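Local coordinates for probable ABC transporter phosphite binding protein PhnD1 (Prochlorococcus marinus str. MIT 9301, PDB 5LQ5), which binds inorganic phosphite strongly, and methylphosphonate and phosphate only very weakly, and is probably the solute-binding protein of an ABC transporter, at residues Glu134-Gln139 with Leu196-Pro201; Lys112-Leu117 with Phe170-Leu175; Asn24-Glu29 with Leu231-Lys236. All coordinates share one frame; numbering follows the deposited sequence.

Overall arrangement
Interactions 1 and 2 each set an outside element, helix 127-139 or the 112-117 turn, against a strand of the five-stranded sheet. Their centres lie about 11 Å apart, and they touch where Phe197 CE2 meets Leu114 CD2 at 3.8 Å. Interaction 3 lies on the opposite side of the chain's centre, its nearest atoms about 23 Å from interaction 1 and about 22 Å from interaction 2, and packs helix 16-34 beside the six-stranded sheet. Interaction 1 is a buried aromatic contact with an exposed proline at its border. Interaction 2 is partly buried and combines an aliphatic pair with a carboxylate beside a leucine. Interaction 3 is buried and smaller, built on one leucine. No hydrogen bond crosses any of the three.

Interaction 1 of 3, residues Glu134-Gln139 with Leu196-Pro201; sequences EYFLNQ and LFWITP
The ring of Phe136 meets Pro201 over one of its faces. Pro201 CD stands 3.9 Å from the centroid of the Phe136 ring and 19° off the ring normal, a CH-pi contact displaced toward the rim. The two side chains come from opposite directions. Thr200 crosses the phenylalanine at about a right angle, and its CB comes obliquely to within 3.5 Å of Phe136 CE2. Its methyl CG2 lies 3.7 Å from Phe136 CD2. Trp198 is turned differently: the edge of its indole points at the phenylalanine, with CZ3 4.0 Å from Phe136 CB. Phe136 CG lies anti to the carbonyl carbon (chi1 -62°), which carries the ring from helix 127-139 toward segment 196-201. The contact joins this helix to the edge strand 194-199 and the residues that follow it, in one lobe of a periplasmic binding protein. Within that strand Phe197 and Trp198 both face Phe94, forming a classic beta bulge. The Thr200 hydroxyl donates to Pro201 O at 2.8 Å, meeting it 21° from the carbonyl plane. Thr200 OG1 has a second backbone partner in Ser92 N, so the hydroxyl is satisfied although the residue is buried. The Thr200 side chain is about 10 Å from the bound phosphite.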
loop_
_atom_site.group_PDB
_atom_site.type_symbol
_atom_site.label_atom_id
_atom_site.label_comp_id
_atom_site.label_asym_id
_atom_site.label_seq_id
_atom_site.Cartn_x
_atom_site.Cartn_y
_atom_site.Cartn_z
ATOM N N GLU A 134 12.069 -5.595 -5.559
ATOM C CA GLU A 134 13.227 -5.338 -6.430
ATOM C C GLU A 134 14.544 -5.253 -5.624
ATOM O O GLU A 134 15.568 -5.815 -6.029
ATOM C CB GLU A 134 13.047 -4.096 -7.316
ATOM C CG GLU A 134 14.163 -3.974 -8.354
ATOM C CD GLU A 134 13.916 -2.997 -9.499
ATOM O OE1 GLU A 134 12.894 -2.295 -9.523
ATOM O OE2 GLU A 134 14.799 -2.919 -10.384
ATOM N N TYR A 135 14.501 -4.523 -4.515
ATOM C CA TYR A 135 15.639 -4.446 -3.603
ATOM C C TYR A 135 16.142 -5.836 -3.203
ATOM O O TYR A 135 17.342 -6.110 -3.268
ATOM C CB TYR A 135 15.260 -3.598 -2.369
ATOM C CG TYR A 135 16.321 -3.395 -1.337
ATOM C CD1 TYR A 135 17.364 -2.497 -1.556
ATOM C CD2 TYR A 135 16.224 -4.010 -0.111
ATOM C CE1 TYR A 135 18.320 -2.285 -0.580
ATOM C CE2 TYR A 135 17.151 -3.802 0.880
ATOM C CZ TYR A 135 18.187 -2.933 0.642
ATOM O OH TYR A 135 19.091 -2.743 1.641
ATOM N N PHE A 136 15.226 -6.694 -2.786
ATOM C CA PHE A 136 15.582 -8.062 -2.340
ATOM C C PHE A 136 16.071 -8.946 -3.481
ATOM O O PHE A 136 17.066 -9.686 -3.349
ATOM C CB PHE A 136 14.457 -8.721 -1.573
ATOM C CG PHE A 136 14.077 -8.010 -0.297
ATOM C CD1 PHE A 136 15.027 -7.671 0.666
ATOM C CD2 PHE A 136 12.757 -7.674 -0.080
ATOM C CE1 PHE A 136 14.643 -7.012 1.829
ATOM C CE2 PHE A 136 12.367 -7.019 1.077
ATOM C CZ PHE A 136 13.304 -6.682 2.038
ATOM N N LEU A 137 15.401 -8.838 -4.625
ATOM C CA LEU A 137 15.843 -9.545 -5.842
ATOM C C LEU A 137 17.296 -9.185 -6.154
ATOM O O LEU A 137 18.161 -10.047 -6.381
ATOM C CB LEU A 137 14.960 -9.202 -7.041
ATOM C CG LEU A 137 13.623 -9.947 -7.063
ATOM C CD1 LEU A 137 12.605 -9.225 -7.928
ATOM C CD2 LEU A 137 13.799 -11.374 -7.555
ATOM N N ASN A 138 17.568 -7.890 -6.139
ATOM C CA ASN A 138 18.911 -7.364 -6.425
ATOM C C ASN A 138 19.954 -7.878 -5.444
ATOM O O ASN A 138 21.065 -8.202 -5.836
ATOM C CB ASN A 138 18.934 -5.838 -6.452
ATOM C CG ASN A 138 18.223 -5.227 -7.653
ATOM O OD1 ASN A 138 17.751 -5.893 -8.591
ATOM N ND2 ASN A 138 18.101 -3.936 -7.602
ATOM N N GLN A 139 19.578 -8.003 -4.187
ATOM C CA GLN A 139 20.485 -8.564 -3.167
ATOM C C GLN A 139 20.837 -10.015 -3.460
ATOM O O GLN A 139 21.952 -10.440 -3.195
ATOM C CB GLN A 139 19.872 -8.455 -1.788
ATOM C CG GLN A 139 19.962 -7.040 -1.217
ATOM C CD GLN A 139 19.523 -6.951 0.224
ATOM O OE1 GLN A 139 18.619 -7.668 0.661
ATOM N NE2 GLN A 139 20.161 -6.061 0.980
ATOM N N LEU A 196 2.759 -19.936 -2.060
ATOM C CA LEU A 196 3.761 -19.070 -1.412
ATOM C C LEU A 196 5.163 -19.585 -1.696
ATOM O O LEU A 196 5.483 -20.761 -1.420
ATOM C CB LEU A 196 3.527 -18.939 0.101
ATOM C CG LEU A 196 4.569 -18.160 0.913
ATOM C CD1 LEU A 196 4.454 -16.669 0.589
ATOM C CD2 LEU A 196 4.428 -18.382 2.411
ATOM N N PHE A 197 6.003 -18.669 -2.160
ATOM C CA PHE A 197 7.414 -18.935 -2.530
ATOM C C PHE A 197 8.404 -18.438 -1.500
ATOM O O PHE A 197 9.324 -19.170 -1.112
ATOM C CB PHE A 197 7.740 -18.415 -3.945
ATOM C CG PHE A 197 9.138 -18.736 -4.432
ATOM C CD1 PHE A 197 9.505 -20.027 -4.761
ATOM C CD2 PHE A 197 10.091 -17.743 -4.576
ATOM C CE1 PHE A 197 10.785 -20.311 -5.198
ATOM C CE2 PHE A 197 11.355 -18.019 -5.048
ATOM C CZ PHE A 197 11.721 -19.336 -5.333
ATOM N N TRP A 198 8.230 -17.195 -1.065
ATOM C CA TRP A 198 9.124 -16.562 -0.083
ATOM C C TRP A 198 8.441 -15.407 0.635
ATOM O O TRP A 198 7.655 -14.680 0.027
ATOM C CB TRP A 198 10.434 -16.099 -0.728
ATOM C CG TRP A 198 11.516 -15.691 0.196
ATOM C CD1 TRP A 198 12.105 -16.482 1.150
ATOM C CD2 TRP A 198 12.209 -14.440 0.241
ATOM N NE1 TRP A 198 13.082 -15.798 1.800
ATOM C CE2 TRP A 198 13.177 -14.539 1.268
ATOM C CE3 TRP A 198 12.094 -13.229 -0.465
ATOM C CZ2 TRP A 198 14.032 -13.488 1.597
ATOM C CZ3 TRP A 198 12.961 -12.185 -0.133
ATOM C CH2 TRP A 198 13.897 -12.317 0.900
ATOM N N ILE A 199 8.745 -15.282 1.927
ATOM C CA ILE A 199 8.359 -14.131 2.751
ATOM C C ILE A 199 9.611 -13.276 2.993
ATOM O O ILE A 199 10.650 -13.764 3.409
ATOM C CB ILE A 199 7.704 -14.528 4.099
ATOM C CG1 ILE A 199 6.458 -15.383 3.881
ATOM C CG2 ILE A 199 7.393 -13.294 4.925
ATOM C CD1 ILE A 199 6.013 -16.124 5.146
ATOM N N THR A 200 9.495 -11.978 2.717
ATOM C CA THR A 200 10.618 -11.048 2.843
ATOM C C THR A 200 10.914 -10.593 4.275
ATOM O O THR A 200 10.050 -10.724 5.165
ATOM C CB THR A 200 10.390 -9.762 2.012
ATOM O OG1 THR A 200 9.395 -8.906 2.630
ATOM C CG2 THR A 200 9.971 -10.102 0.540
ATOM N N PRO A 201 12.103 -9.990 4.483
ATOM C CA PRO A 201 12.334 -9.205 5.683
ATOM C C PRO A 201 11.359 -8.029 5.809
ATOM O O PRO A 201 10.660 -7.675 4.850
ATOM C CB PRO A 201 13.761 -8.676 5.489
ATOM C CG PRO A 201 14.418 -9.637 4.575
ATOM C CD PRO A 201 13.318 -10.032 3.638
#

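Interaction 2 of 3, residues Lys112-Leu117 with Phe170-Leu175; sequences KKLKNL and FDAGAL
Leu117 lies across the side chain of Asp171. The two meet at about a right angle, with Leu117 CB 4.1 Å from Asp171 CB. The carboxylate reaches past the leucine's base, and Asp171 OD2 comes to 3.8 Å from Leu117 CA and 4.0 Å from Leu117 CD2. These are van der Waals contacts. The strongest polar partner of Asp171 is Arg118, the next residue after Leu117, whose NH2 forms a salt bridge with Asp171 OD1. Backbone hydrogen bonding between Asp171 and Arg118 holds the same neighbourhood together. Leu100, earlier in the same connection between strands 92-97 and 119-121, touches both Leu117 and Asp171.

A second, wholly apolar contact lies beside the first. Leu114 sends one methyl, CD2, to the CB of Ala172 at 4.1 Å. Its CG is anti to the carbonyl carbon (chi1 -57°), and this brings the branched end closer to the strand than the CB direction alone would suggest. Ala172 also packs on Val96 and Phe119, and Leu114 on Phe94, so this methyl pair belongs to the buried layer beside the sheet.

In segment 112-117 a 3-10 segment runs into a type II beta turn from Leu114 to Leu117, with Leu117 N bonded to Leu114 O at 3.3 Å. Asn116 takes the third position, where type II geometry calls for a positive phi (62°). Both leucines reach segment 170-175. The contact sets a turn leading into strand 119-121 against the start of its parallel neighbour 172-176, within the mixed sheet of one lobe of a periplasmic binding protein.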
loop_
_atom_site.group_PDB
_atom_site.type_symbol
_atom_site.label_atom_id
_atom_site.label_comp_id
_atom_site.label_asym_id
_atom_site.label_seq_id
_atom_site.Cartn_x
_atom_site.Cartn_y
_atom_site.Cartn_z
ATOM N N LYS A 112 17.191 -16.465 -6.945
ATOM C CA LYS A 112 17.817 -16.845 -8.229
ATOM C C LYS A 112 16.989 -17.828 -9.056
ATOM O O LYS A 112 17.108 -17.860 -10.295
ATOM C CB LYS A 112 19.244 -17.415 -8.022
ATOM C CG LYS A 112 20.337 -16.364 -8.105
ATOM C CD LYS A 112 21.675 -16.872 -7.586
ATOM C CE LYS A 112 22.856 -16.313 -8.375
ATOM N NZ LYS A 112 22.799 -14.846 -8.638
ATOM N N LYS A 113 16.163 -18.625 -8.385
ATOM C CA LYS A 113 15.257 -19.584 -9.076
ATOM C C LYS A 113 14.176 -18.870 -9.931
ATOM O O LYS A 113 13.505 -19.473 -10.751
ATOM C CB LYS A 113 14.614 -20.557 -8.080
ATOM C CG LYS A 113 15.612 -21.522 -7.435
ATOM C CD LYS A 113 14.969 -22.366 -6.354
ATOM C CE LYS A 113 15.975 -22.961 -5.376
ATOM N NZ LYS A 113 15.323 -23.801 -4.322
ATOM N N LEU A 114 14.043 -17.555 -9.760
ATOM C CA LEU A 114 13.075 -16.784 -10.567
ATOM C C LEU A 114 13.594 -16.263 -11.892
ATOM O O LEU A 114 12.843 -15.721 -12.724
ATOM C CB LEU A 114 12.458 -15.672 -9.728
ATOM C CG LEU A 114 11.754 -16.155 -8.453
ATOM C CD1 LEU A 114 11.215 -14.975 -7.666
ATOM C CD2 LEU A 114 10.623 -17.146 -8.720
ATOM N N LYS A 115 14.889 -16.411 -12.103
ATOM C CA LYS A 115 15.494 -16.021 -13.380
ATOM C C LYS A 115 14.866 -16.820 -14.543
ATOM O O LYS A 115 14.509 -17.986 -14.381
ATOM C CB LYS A 115 17.005 -16.233 -13.341
ATOM C CG LYS A 115 17.767 -15.297 -12.419
ATOM C CD LYS A 115 19.265 -15.522 -12.613
ATOM C CE LYS A 115 20.126 -14.403 -12.074
ATOM N NZ LYS A 115 21.486 -14.533 -12.651
ATOM N N ASN A 116 14.735 -16.155 -15.695
ATOM C CA ASN A 116 14.146 -16.737 -16.918
ATOM C C ASN A 116 12.682 -17.163 -16.753
ATOM O O ASN A 116 12.183 -18.018 -17.484
ATOM C CB ASN A 116 15.008 -17.883 -17.486
ATOM C CG ASN A 116 14.751 -18.146 -18.991
ATOM O OD1 ASN A 116 14.570 -17.209 -19.814
ATOM N ND2 ASN A 116 14.752 -19.436 -19.364
ATOM N N LEU A 117 11.995 -16.565 -15.770
ATOM C CA LEU A 117 10.547 -16.734 -15.624
ATOM C C LEU A 117 9.882 -15.433 -16.015
ATOM O O LEU A 117 10.519 -14.365 -16.031
ATOM C CB LEU A 117 10.154 -17.109 -14.199
ATOM C CG LEU A 117 10.657 -18.460 -13.676
ATOM C CD1 LEU A 117 10.147 -18.670 -12.254
ATOM C CD2 LEU A 117 10.205 -19.602 -14.569
ATOM N N PHE A 170 1.531 -14.704 -15.924
ATOM C CA PHE A 170 2.883 -14.646 -15.393
ATOM C C PHE A 170 3.137 -15.888 -14.557
ATOM O O PHE A 170 2.213 -16.523 -14.057
ATOM C CB PHE A 170 3.108 -13.394 -14.560
ATOM C CG PHE A 170 3.199 -12.130 -15.390
ATOM C CD1 PHE A 170 4.417 -11.599 -15.755
ATOM C CD2 PHE A 170 2.052 -11.510 -15.831
ATOM C CE1 PHE A 170 4.497 -10.464 -16.521
ATOM C CE2 PHE A 170 2.113 -10.363 -16.603
ATOM C CZ PHE A 170 3.343 -9.842 -16.933
ATOM N N ASP A 171 4.399 -16.234 -14.430
ATOM C CA ASP A 171 4.816 -17.386 -13.620
ATOM C C ASP A 171 4.962 -17.096 -12.118
ATOM O O ASP A 171 4.849 -17.995 -11.275
ATOM C CB ASP A 171 6.170 -17.896 -14.128
ATOM C CG ASP A 171 6.122 -18.365 -15.544
ATOM O OD1 ASP A 171 5.204 -19.155 -15.864
ATOM O OD2 ASP A 171 7.007 -17.965 -16.336
ATOM N N ALA A 172 5.284 -15.843 -11.803
ATOM C CA ALA A 172 5.649 -15.433 -10.462
ATOM C C ALA A 172 5.374 -13.961 -10.294
ATOM O O ALA A 172 5.357 -13.227 -11.275
ATOM C CB ALA A 172 7.125 -15.702 -10.173
ATOM N N GLY A 173 5.219 -13.541 -9.044
ATOM C CA GLY A 173 5.062 -12.129 -8.713
ATOM C C GLY A 173 5.286 -11.845 -7.239
ATOM O O GLY A 173 5.573 -12.760 -6.459
ATOM N N ALA A 174 5.231 -10.578 -6.873
ATOM C CA ALA A 174 5.393 -10.119 -5.511
ATOM C C ALA A 174 4.323 -9.166 -5.106
ATOM O O ALA A 174 3.892 -8.322 -5.905
ATOM C CB ALA A 174 6.759 -9.480 -5.312
ATOM N N LEU A 175 3.917 -9.260 -3.847
ATOM C CA LEU A 175 2.839 -8.412 -3.334
ATOM C C LEU A 175 2.849 -8.269 -1.820
ATOM O O LEU A 175 3.549 -8.984 -1.112
ATOM C CB LEU A 175 1.460 -8.896 -3.810
ATOM C CG LEU A 175 1.018 -10.240 -3.239
ATOM C CD1 LEU A 175 -0.488 -10.190 -3.030
ATOM C CD2 LEU A 175 1.430 -11.381 -4.154
#

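Interaction 3 of 3, residues Asn24-Glu29 with Leu231-Lys236; sequences NLFSKE and LNLDIK
Leu233 places its two methyl groups against two residues of one helix. Leu233 CD2 meets the aliphatic CG of Glu29 at 4.1 Å, and Leu233 CD1 approaches the ring of Phe26 obliquely, 4.4 Å from CE1. The side chains of Leu233 and Glu29 run alongside each other, pointing opposite ways. Glu29 touches with the methylene of its chain, while its carboxylate goes elsewhere. With CG anti to the backbone N (chi1 -176°), that methylene extends to Leu233, and a bend at chi2 (57°) turns the chain beyond it. Phe26 and Glu29 are three residues apart and so lie near one side of helix 16-34, where a single leucine can reach both.

Further out, hydrogen bonds and a ring stack position these groups. Glu29 OE2 is hydrogen-bonded to Gln33 NE2, further along the same helix, and also to His240 NE2. His240 is a link between the two sides: its other ring nitrogen, ND1, bonds to the backbone N of Asp234, and Leu233 touches its side chain. Two bonds thus hold the imidazole between the helix residue and the loop. Phe26 is in turn stacked on Trp208, of the strand 207-210.

The loop has its own brace just beyond Leu233. Asp234 OD1 accepts from Lys236 N at 3.2 Å, the donor lying above the carboxylate plane; this is an Asx turn, ahead of helix 238-246. The contact joins helix 16-34 to the connection between helices 222-231 and 238-246, beside the six-stranded sheet of the second lobe, in the two-lobed fold of periplasmic binding proteins.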
loop_
_atom_site.group_PDB
_atom_site.type_symbol
_atom_site.label_atom_id
_atom_site.label_comp_id
_atom_site.label_asym_id
_atom_site.label_seq_id
_atom_site.Cartn_x
_atom_site.Cartn_y
_atom_site.Cartn_z
ATOM N N ASN A 24 -15.345 4.484 2.116
ATOM C CA ASN A 24 -16.664 5.087 2.383
ATOM C C ASN A 24 -17.043 4.899 3.867
ATOM O O ASN A 24 -17.571 5.849 4.499
ATOM C CB ASN A 24 -17.750 4.511 1.474
ATOM C CG ASN A 24 -17.643 4.977 0.023
ATOM O OD1 ASN A 24 -17.179 6.076 -0.290
ATOM N ND2 ASN A 24 -18.140 4.136 -0.892
ATOM N N LEU A 25 -16.797 3.723 4.435
ATOM C CA LEU A 25 -17.131 3.504 5.870
ATOM C C LEU A 25 -16.287 4.396 6.793
ATOM O O LEU A 25 -16.777 5.024 7.733
ATOM C CB LEU A 25 -16.928 2.049 6.274
ATOM C CG LEU A 25 -17.981 1.055 5.811
ATOM C CD1 LEU A 25 -17.525 -0.351 6.162
ATOM C CD2 LEU A 25 -19.345 1.354 6.439
ATOM N N PHE A 26 -15.004 4.494 6.460
ATOM C CA PHE A 26 -14.057 5.382 7.168
ATOM C C PHE A 26 -14.536 6.837 7.131
ATOM O O PHE A 26 -14.601 7.524 8.164
ATOM C CB PHE A 26 -12.680 5.263 6.495
ATOM C CG PHE A 26 -11.602 6.103 7.138
ATOM C CD1 PHE A 26 -10.943 5.677 8.283
ATOM C CD2 PHE A 26 -11.245 7.318 6.577
ATOM C CE1 PHE A 26 -9.948 6.454 8.871
ATOM C CE2 PHE A 26 -10.269 8.104 7.156
ATOM C CZ PHE A 26 -9.605 7.670 8.294
ATOM N N SER A 27 -14.881 7.291 5.943
ATOM C CA SER A 27 -15.330 8.669 5.719
ATOM C C SER A 27 -16.579 9.006 6.529
ATOM O O SER A 27 -16.691 10.069 7.109
ATOM C CB SER A 27 -15.552 8.951 4.232
ATOM O OG SER A 27 -14.297 8.889 3.544
ATOM N N LYS A 28 -17.499 8.063 6.588
ATOM C CA LYS A 28 -18.755 8.289 7.320
ATOM C C LYS A 28 -18.516 8.435 8.826
ATOM O O LYS A 28 -19.121 9.278 9.481
ATOM C CB LYS A 28 -19.794 7.195 7.013
ATOM C CG LYS A 28 -20.538 7.435 5.700
ATOM C CD LYS A 28 -21.486 6.290 5.370
ATOM C CE LYS A 28 -21.997 6.367 3.933
ATOM N NZ LYS A 28 -23.288 7.093 3.811
ATOM N N GLU A 29 -17.603 7.646 9.358
ATOM C CA GLU A 29 -17.238 7.714 10.778
ATOM C C GLU A 29 -16.512 9.040 11.081
ATOM O O GLU A 29 -16.802 9.711 12.061
ATOM C CB GLU A 29 -16.389 6.517 11.216
ATOM C CG GLU A 29 -16.051 6.474 12.717
ATOM C CD GLU A 29 -17.288 6.479 13.622
ATOM O OE1 GLU A 29 -18.375 5.988 13.204
ATOM O OE2 GLU A 29 -17.172 6.978 14.773
ATOM N N LEU A 231 -6.635 7.854 15.739
ATOM C CA LEU A 231 -5.908 7.112 16.769
ATOM C C LEU A 231 -6.822 6.490 17.837
ATOM O O LEU A 231 -6.441 5.529 18.506
ATOM C CB LEU A 231 -4.874 8.020 17.440
ATOM C CG LEU A 231 -3.725 8.483 16.550
ATOM C CD1 LEU A 231 -2.888 9.521 17.297
ATOM C CD2 LEU A 231 -2.864 7.325 16.094
ATOM N N ASN A 232 -8.013 7.044 17.991
ATOM C CA ASN A 232 -8.940 6.576 19.047
ATOM C C ASN A 232 -10.006 5.597 18.552
ATOM O O ASN A 232 -10.857 5.165 19.328
ATOM C CB ASN A 232 -9.589 7.751 19.776
ATOM C CG ASN A 232 -8.606 8.508 20.664
ATOM O OD1 ASN A 232 -7.752 7.922 21.286
ATOM N ND2 ASN A 232 -8.779 9.812 20.756
ATOM N N LEU A 233 -9.957 5.238 17.271
ATOM C CA LEU A 233 -10.803 4.174 16.748
ATOM C C LEU A 233 -10.599 2.902 17.590
ATOM O O LEU A 233 -9.481 2.458 17.869
ATOM C CB LEU A 233 -10.555 3.893 15.263
ATOM C CG LEU A 233 -11.062 4.938 14.266
ATOM C CD1 LEU A 233 -10.526 4.628 12.870
ATOM C CD2 LEU A 233 -12.574 5.035 14.234
ATOM N N ASP A 234 -11.721 2.339 17.990
ATOM C CA ASP A 234 -11.836 1.425 19.132
ATOM C C ASP A 234 -12.515 0.127 18.670
ATOM O O ASP A 234 -13.711 0.098 18.350
ATOM C CB ASP A 234 -12.633 2.125 20.250
ATOM C CG ASP A 234 -12.956 1.228 21.426
ATOM O OD1 ASP A 234 -12.281 0.202 21.632
ATOM O OD2 ASP A 234 -13.903 1.589 22.153
ATOM N N ILE A 235 -11.718 -0.935 18.635
ATOM C CA ILE A 235 -12.150 -2.290 18.193
ATOM C C ILE A 235 -13.428 -2.788 18.935
ATOM O O ILE A 235 -14.202 -3.592 18.417
ATOM C CB ILE A 235 -10.994 -3.315 18.356
ATOM C CG1 ILE A 235 -11.264 -4.594 17.551
ATOM C CG2 ILE A 235 -10.714 -3.636 19.826
ATOM C CD1 ILE A 235 -10.992 -4.446 16.069
ATOM N N LYS A 236 -13.636 -2.282 20.143
ATOM C CA LYS A 236 -14.800 -2.677 20.971
ATOM C C LYS A 236 -16.143 -2.073 20.566
ATOM O O LYS A 236 -17.189 -2.488 21.046
ATOM C CB LYS A 236 -14.496 -2.399 22.436
ATOM C CG LYS A 236 -13.469 -3.404 22.946
ATOM C CD LYS A 236 -12.487 -2.818 23.937
ATOM C CE LYS A 236 -11.047 -3.009 23.483
ATOM N NZ LYS A 236 -10.100 -2.488 24.504
#